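Dr hemagglutinin structural subunit (Escherichia coli, PDB 1UT1) mediates attachment of uropathogenic bacteria to the upper urinary tract by binding the Dr blood group antigen, and agglutinates human erythrocytes even in the presence of D-mannose. Local coordinates at residues T20-T25 with G42-A47; A48-V53 with L90-R95; L67-D72 with G77-I82. The protein carries 3 engineered substitutions. One frame throughout, in Å; residues are numbered along the deposited sequence. Where two conformers were deposited one is given.

Contact 1 (T20-T25 with G42-A47); sequences TKLTVT and GQLTDA. With EDO (1,2-ethanediol), chain H.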
# COMPACT_ATOMS: atom_id res chain seq x y z
N THR A 20 -8.17 -9.60 -0.30
CA THR A 20 -9.33 -9.51 0.60
C THR A 20 -8.81 -9.39 2.02
O THR A 20 -8.03 -10.22 2.46
CB THR A 20 -10.21 -10.79 0.48
OG1 THR A 20 -10.76 -10.86 -0.85
CG2 THR A 20 -11.36 -10.77 1.51
N LYS A 21 -9.17 -8.31 2.68
CA LYS A 21 -8.63 -8.00 3.99
C LYS A 21 -9.73 -7.91 5.01
O LYS A 21 -10.88 -7.47 4.70
CB LYS A 21 -7.91 -6.66 3.94
CG LYS A 21 -6.65 -6.68 3.08
CD LYS A 21 -5.87 -5.36 3.21
CE LYS A 21 -4.80 -5.23 2.12
NZ LYS A 21 -4.65 -3.82 1.64
N LEU A 22 -9.41 -8.28 6.24
CA LEU A 22 -10.38 -8.20 7.32
C LEU A 22 -9.61 -7.97 8.61
O LEU A 22 -8.69 -8.69 8.89
CB LEU A 22 -11.19 -9.53 7.42
CG LEU A 22 -12.09 -9.64 8.65
CD1 LEU A 22 -13.20 -8.67 8.54
CD2 LEU A 22 -12.62 -11.06 8.86
N THR A 23 -10.04 -6.99 9.40
CA THR A 23 -9.51 -6.84 10.74
C THR A 23 -10.51 -7.44 11.73
O THR A 23 -11.71 -7.10 11.71
CB THR A 23 -9.26 -5.36 11.08
OG1 THR A 23 -8.22 -4.86 10.22
CG2 THR A 23 -8.85 -5.22 12.54
N VAL A 24 -10.03 -8.35 12.57
CA VAL A 24 -10.86 -9.03 13.55
C VAL A 24 -10.61 -8.35 14.91
O VAL A 24 -9.47 -8.05 15.26
CB VAL A 24 -10.48 -10.54 13.64
CG1 VAL A 24 -11.26 -11.25 14.82
CG2 VAL A 24 -10.81 -11.22 12.31
N THR A 25 -11.69 -8.02 15.61
CA THR A 25 -11.56 -7.36 16.90
C THR A 25 -12.31 -8.10 18.01
O THR A 25 -13.04 -9.08 17.75
CB THR A 25 -12.10 -5.92 16.83
OG1 THR A 25 -13.54 -5.92 16.88
CG2 THR A 25 -11.63 -5.23 15.54
N GLY A 42 -16.96 -12.44 17.31
CA GLY A 42 -18.31 -13.00 17.47
C GLY A 42 -19.11 -12.98 16.16
O GLY A 42 -20.09 -13.70 16.03
N GLN A 43 -18.70 -12.13 15.21
CA GLN A 43 -19.37 -12.01 13.91
C GLN A 43 -18.85 -13.05 12.91
O GLN A 43 -19.33 -13.12 11.77
CB GLN A 43 -19.18 -10.63 13.33
CG GLN A 43 -20.02 -9.56 13.99
CD GLN A 43 -19.83 -8.22 13.33
OE1 GLN A 43 -20.62 -7.81 12.46
NE2 GLN A 43 -18.71 -7.61 13.61
N LEU A 44 -17.83 -13.80 13.32
CA LEU A 44 -17.25 -14.82 12.48
C LEU A 44 -18.04 -16.12 12.56
O LEU A 44 -17.49 -17.17 12.83
CB LEU A 44 -15.77 -15.03 12.79
CG LEU A 44 -14.93 -13.73 12.66
CD1 LEU A 44 -13.48 -14.03 13.12
CD2 LEU A 44 -14.95 -13.25 11.22
N THR A 45 -19.34 -16.01 12.29
CA THR A 45 -20.23 -17.17 12.32
C THR A 45 -20.16 -17.94 11.00
O THR A 45 -19.53 -17.50 10.02
CB THR A 45 -21.66 -16.73 12.60
OG1 THR A 45 -22.11 -15.85 11.56
CG2 THR A 45 -21.73 -15.99 13.95
N ASP A 46 -20.71 -19.15 11.00
CA ASP A 46 -20.61 -20.01 9.82
C ASP A 46 -21.25 -19.34 8.60
O ASP A 46 -22.38 -18.82 8.67
CB ASP A 46 -21.28 -21.35 10.09
CG ASP A 46 -21.03 -22.37 8.97
OD1 ASP A 46 -21.81 -23.35 8.89
OD2 ASP A 46 -20.04 -22.23 8.23
N ALA A 47 -20.49 -19.32 7.50
CA ALA A 47 -20.90 -18.67 6.24
C ALA A 47 -20.95 -17.14 6.25
O ALA A 47 -21.46 -16.52 5.30
CB ALA A 47 -22.22 -19.29 5.69
C1 EDO H . -5.89 -5.96 15.43
O1 EDO H . -5.99 -4.58 15.11
C2 EDO H . -6.74 -6.22 16.68
O2 EDO H . -8.12 -5.98 16.38
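Leu-44 reaches from an inverse gamma turn, of which it is the centre, to Leu-22 and Val-24 on strand 16-25 of the immunoglobulin-like beta sandwich. The turn is recognised by the backbone angles of Leu-44 (phi -84°, psi 55°), and it lies in the loop that joins strand 38-40 to strand 49-58. Along the Leu-44 side chain, CB and CG both stay more than 4.5 Å from the strand, so the contact is made by the two methyls alone. CD1 faces the fork of Val-24 almost symmetrically, 3.9 Å from Val-24 CG1 and 4.0 Å from Val-24 CG2. CD2 turns to the other neighbour and stands 4.0 Å from Leu-22 CD2. The two leucines run past each other in opposite senses, and Leu-22 can do so because its CG is anti to the backbone N (chi1 171°). All three residues are buried, and Leu-22 and Leu-44 both continue onto Leu-90 of strand 89-96, so the Leu-44 side chain, though not the rest of the loop, enters the interior. Both segments lie in the region predicted to bind receptor. The backbone of 20-25 also meets a 1,2-ethanediol, probably from the crystallisation liquor: O2 of the diol donates a 2.7 Å hydrogen bond to Val-24 O, and the same molecule is hydrogen-bonded to Gly-15 O of the second subunit.

Contact 2 (A48-V53 with L90-R95); sequences APIGPV and LYVNIR
Ile-50 meets Leu-90 and Val-92 from within a classic beta bulge, in which two residues, Ile-50 and Gly-51, stand against the single Ile-123 of strand 118-125. The evidence is in the backbone: Ile-50 has phi -91° and psi -45°, well away from extended values, and each of the two shares backbone hydrogen bonding with Ile-123. Ile-50 was modelled in two conformers, so the details that follow hold for the one described here. In it, CD1 of Ile-50 and CD2 of Leu-90 approach tip to tip at 4.1 Å. The shaft of the same side chain is engaged too, though more loosely, with Ile-50 CG1 lying 4.3 Å from Val-92 CG1. CG1 of Ile-50 sits anti to the carbonyl carbon (chi1 -61°), which leads the longer branch toward strand 89-96, while Leu-90 extends with its CG anti to its own backbone N. The CA atoms of Ile-50 and Val-92 are 8.5 Å apart, too far for backbone pairing, and the two segments therefore meet through side chains. Ile-50 also touches Leu-22 and Thr-20 of strand 16-25 and Leu-81 of strand 78-83, and Val-92 packs on Leu-81 and Ile-123. Branched aliphatic side chains meeting in the interior, here between strands 49-58 and 89-96, are characteristic of the core of a beta sandwich, in this case with the immunoglobulin-like fold of the Dr adhesins.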
# COMPACT_ATOMS: atom_id res chain seq x y z
N ALA A 48 -20.44 -16.50 7.32
CA ALA A 48 -20.45 -15.05 7.35
C ALA A 48 -19.61 -14.56 6.19
O ALA A 48 -18.54 -15.10 5.91
CB ALA A 48 -19.90 -14.54 8.63
N PRO A 49 -20.10 -13.54 5.49
CA PRO A 49 -19.37 -13.07 4.31
C PRO A 49 -18.17 -12.24 4.71
O PRO A 49 -18.23 -11.42 5.61
CB PRO A 49 -20.41 -12.19 3.59
CG PRO A 49 -21.28 -11.65 4.75
CD PRO A 49 -21.27 -12.68 5.82
N ILE A 50 -17.05 -12.54 4.08
CA ILE A 50 -15.83 -11.74 4.27
C ILE A 50 -15.82 -10.64 3.22
O ILE A 50 -15.67 -9.47 3.55
CB ILE A 50 -14.56 -12.59 4.21
CG1 ILE A 50 -14.57 -13.64 5.33
CG2 ILE A 50 -13.31 -11.69 4.37
CD1 ILE A 50 -14.47 -13.06 6.71
N GLY A 51 -16.12 -11.00 1.97
CA GLY A 51 -16.27 -9.97 0.94
C GLY A 51 -16.36 -10.62 -0.44
O GLY A 51 -16.08 -11.79 -0.60
N PRO A 52 -16.76 -9.84 -1.42
CA PRO A 52 -16.80 -10.31 -2.79
C PRO A 52 -15.44 -10.05 -3.47
O PRO A 52 -14.74 -9.08 -3.15
CB PRO A 52 -17.87 -9.40 -3.45
CG PRO A 52 -17.66 -8.05 -2.71
CD PRO A 52 -17.24 -8.43 -1.29
N VAL A 53 -15.16 -10.82 -4.51
CA VAL A 53 -14.00 -10.55 -5.39
C VAL A 53 -14.53 -10.60 -6.81
O VAL A 53 -15.04 -11.65 -7.24
CB VAL A 53 -12.90 -11.61 -5.20
CG1 VAL A 53 -11.75 -11.35 -6.15
CG2 VAL A 53 -12.40 -11.62 -3.75
N LEU A 90 -7.98 -18.09 9.23
CA LEU A 90 -9.44 -17.95 9.23
C LEU A 90 -9.91 -18.69 7.99
O LEU A 90 -9.69 -18.23 6.86
CB LEU A 90 -9.83 -16.48 9.14
CG LEU A 90 -11.31 -16.12 9.08
CD1 LEU A 90 -12.05 -16.67 10.34
CD2 LEU A 90 -11.44 -14.56 9.02
N TYR A 91 -10.42 -19.92 8.19
CA TYR A 91 -10.78 -20.78 7.07
C TYR A 91 -11.98 -20.21 6.35
O TYR A 91 -12.98 -19.81 6.97
CB TYR A 91 -11.10 -22.17 7.56
CG TYR A 91 -9.86 -22.87 8.05
CD1 TYR A 91 -9.55 -22.90 9.40
CD2 TYR A 91 -8.99 -23.48 7.16
CE1 TYR A 91 -8.40 -23.55 9.87
CE2 TYR A 91 -7.83 -24.09 7.60
CZ TYR A 91 -7.54 -24.11 8.96
OH TYR A 91 -6.42 -24.81 9.40
N VAL A 92 -11.93 -20.30 5.03
CA VAL A 92 -13.03 -19.79 4.22
C VAL A 92 -13.43 -20.75 3.11
O VAL A 92 -12.61 -21.54 2.61
CB VAL A 92 -12.66 -18.41 3.56
CG1 VAL A 92 -12.49 -17.32 4.64
CG2 VAL A 92 -11.38 -18.51 2.65
N ASN A 93 -14.66 -20.55 2.61
CA ASN A 93 -15.12 -21.15 1.36
C ASN A 93 -15.10 -20.07 0.31
O ASN A 93 -15.29 -18.89 0.61
CB ASN A 93 -16.54 -21.66 1.49
CG ASN A 93 -16.61 -22.95 2.24
OD1 ASN A 93 -15.82 -23.88 2.00
ND2 ASN A 93 -17.50 -23.01 3.22
N ILE A 94 -14.81 -20.47 -0.92
CA ILE A 94 -14.75 -19.56 -2.07
C ILE A 94 -15.78 -20.09 -3.05
O ILE A 94 -15.76 -21.27 -3.40
CB ILE A 94 -13.35 -19.64 -2.72
CG1 ILE A 94 -12.29 -19.19 -1.69
CG2 ILE A 94 -13.29 -18.82 -3.99
CD1 ILE A 94 -10.82 -19.31 -2.21
N ARG A 95 -16.73 -19.23 -3.44
CA ARG A 95 -17.87 -19.70 -4.23
C ARG A 95 -18.33 -18.63 -5.23
O ARG A 95 -18.68 -17.53 -4.83
CB ARG A 95 -19.03 -20.04 -3.28
CG ARG A 95 -20.26 -20.60 -3.98
CD ARG A 95 -21.26 -21.15 -2.99
NE ARG A 95 -22.07 -20.09 -2.40
CZ ARG A 95 -21.97 -19.65 -1.15
NH1 ARG A 95 -21.05 -20.16 -0.32
NH2 ARG A 95 -22.77 -18.68 -0.72

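Contact 3 (L67-D72 with G77-I82); sequences LKADTD and GKFFLI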
# COMPACT_ATOMS: atom_id res chain seq x y z
N LEU A 67 -7.92 -18.87 -10.29
CA LEU A 67 -7.40 -17.95 -9.29
C LEU A 67 -6.45 -18.74 -8.42
O LEU A 67 -6.79 -19.84 -7.94
CB LEU A 67 -8.56 -17.44 -8.41
CG LEU A 67 -9.74 -16.87 -9.18
CD1 LEU A 67 -10.89 -16.59 -8.16
CD2 LEU A 67 -9.31 -15.57 -9.87
N LYS A 68 -5.26 -18.21 -8.20
CA LYS A 68 -4.30 -18.89 -7.36
C LYS A 68 -4.16 -18.11 -6.06
O LYS A 68 -3.86 -16.92 -6.08
CB LYS A 68 -2.93 -19.00 -8.05
CG LYS A 68 -1.85 -19.60 -7.12
CD LYS A 68 -1.00 -20.58 -7.86
CE LYS A 68 -0.04 -21.32 -6.91
NZ LYS A 68 -0.04 -20.75 -5.53
N ALA A 69 -4.30 -18.81 -4.94
CA ALA A 69 -4.08 -18.20 -3.65
C ALA A 69 -2.57 -18.09 -3.38
O ALA A 69 -1.78 -18.96 -3.79
CB ALA A 69 -4.75 -19.04 -2.57
N ASP A 70 -2.17 -17.06 -2.66
CA ASP A 70 -0.79 -16.96 -2.21
C ASP A 70 -0.45 -18.23 -1.42
O ASP A 70 -1.30 -18.83 -0.77
CB ASP A 70 -0.64 -15.76 -1.29
CG ASP A 70 -0.13 -14.51 -2.03
OD1 ASP A 70 -0.21 -14.44 -3.28
OD2 ASP A 70 0.25 -13.54 -1.33
N THR A 71 0.82 -18.62 -1.45
CA THR A 71 1.28 -19.79 -0.72
C THR A 71 0.81 -19.81 0.72
O THR A 71 0.54 -20.87 1.28
CB THR A 71 2.85 -19.87 -0.73
OG1 THR A 71 3.33 -19.82 -2.08
CG2 THR A 71 3.33 -21.16 -0.08
N ASP A 72 0.81 -18.65 1.36
CA ASP A 72 0.46 -18.57 2.77
C ASP A 72 -1.03 -18.69 3.07
O ASP A 72 -1.44 -18.59 4.24
CB ASP A 72 1.03 -17.31 3.40
CG ASP A 72 2.55 -17.37 3.54
OD1 ASP A 72 3.08 -18.50 3.65
OD2 ASP A 72 3.20 -16.31 3.53
N GLY A 77 -5.85 -28.70 0.67
CA GLY A 77 -7.14 -28.47 0.03
C GLY A 77 -8.02 -27.43 0.74
O GLY A 77 -9.19 -27.27 0.40
N LYS A 78 -7.44 -26.70 1.68
CA LYS A 78 -8.18 -25.65 2.41
C LYS A 78 -7.61 -24.26 2.16
O LYS A 78 -6.39 -24.07 2.16
CB LYS A 78 -8.17 -25.93 3.92
CG LYS A 78 -9.09 -27.06 4.33
CD LYS A 78 -9.03 -27.32 5.82
CE LYS A 78 -9.94 -28.48 6.19
NZ LYS A 78 -10.89 -28.82 5.08
N PHE A 79 -8.50 -23.28 2.01
CA PHE A 79 -8.10 -21.87 1.87
C PHE A 79 -8.38 -21.17 3.20
O PHE A 79 -9.32 -21.50 3.93
CB PHE A 79 -8.96 -21.17 0.81
CG PHE A 79 -8.71 -21.65 -0.59
CD1 PHE A 79 -9.55 -22.56 -1.19
CD2 PHE A 79 -7.60 -21.17 -1.31
CE1 PHE A 79 -9.34 -22.97 -2.53
CE2 PHE A 79 -7.35 -21.58 -2.61
CZ PHE A 79 -8.20 -22.52 -3.21
N PHE A 80 -7.60 -20.12 3.47
CA PHE A 80 -7.81 -19.33 4.69
C PHE A 80 -7.19 -17.98 4.53
O PHE A 80 -6.17 -17.85 3.82
CB PHE A 80 -7.23 -20.04 5.94
CG PHE A 80 -5.91 -20.75 5.69
CD1 PHE A 80 -4.70 -20.07 5.79
CD2 PHE A 80 -5.90 -22.10 5.33
CE1 PHE A 80 -3.48 -20.72 5.53
CE2 PHE A 80 -4.68 -22.76 5.01
CZ PHE A 80 -3.48 -22.07 5.13
N LEU A 81 -7.80 -16.98 5.14
CA LEU A 81 -7.12 -15.70 5.32
C LEU A 81 -6.06 -15.99 6.38
O LEU A 81 -6.25 -16.86 7.23
CB LEU A 81 -8.06 -14.62 5.85
CG LEU A 81 -8.86 -13.87 4.78
CD1 LEU A 81 -9.92 -14.80 4.27
CD2 LEU A 81 -9.50 -12.61 5.41
N ILE A 82 -4.96 -15.26 6.32
CA ILE A 82 -3.86 -15.47 7.25
C ILE A 82 -3.54 -14.16 7.97
O ILE A 82 -3.65 -13.09 7.39
CB ILE A 82 -2.60 -16.02 6.51
CG1 ILE A 82 -1.57 -16.59 7.54
CG2 ILE A 82 -1.97 -14.95 5.62
CD1 ILE A 82 -2.02 -17.93 8.20
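Ala-69 and Phe-79 form the apolar part of this contact: Ala-69 CB lies at the edge of the Phe-79 ring, in its plane, 3.6 Å from CE2 and 3.8 Å from CD2. Farther along, the carbonyl of Asp-72 is the second point of touch. Its O approaches Phe-80 CE1 to 3.2 Å at an oblique angle to the ring, and is also 3.6 Å from Ile-82 CB, so two side chains close on one backbone oxygen. Phe-80 reaches it with CG between its backbone N and carbonyl carbon (chi1 38°). The link between the segments is short: strands 74-75 and 78-83 pair antiparallel as a beta hairpin of the immunoglobulin-like sandwich, and Gly-77 at its turn has positive phi. In the next shell, the Phe-80 ring meets that of Tyr-91 with planes at about 75°, and Phe-79 packs on Ile-94 while its backbone bonds to Val-92. Ala-69 is placed by backbone bonding to Gly-107 and by contact with Leu-141, and its O accepts a 3.0 Å hydrogen bond from Lys-68 NZ, with a C=O...N angle of 164°. Leu-67, two residues earlier on the strand, touches Val-32 of the third subunit.

In the fold
From the N terminus, contact 1 closes a loop of sixteen residues that includes strands 29-32 and 38-40, tying the loop after strand 38-40 to strand 16-25. The chain continues directly into 48-53, whose partner 90-95 comes 37 residues later; contact 2 follows in series and joins strand 49-58 to strand 89-96. Contact 3 falls wholly within that excursion, closing a four-residue link that carries strand 74-75, the first arm of the hairpin with 78-83, and joining strand 64-69 and the turn after it to strand 78-83. Thr-20 OG1 packs 3.4 Å from Val-53 CG2 between contacts 1 and 2; Leu-90 O and Leu-81 N, 2.9 Å apart, probably hydrogen-bond between contacts 2 and 3.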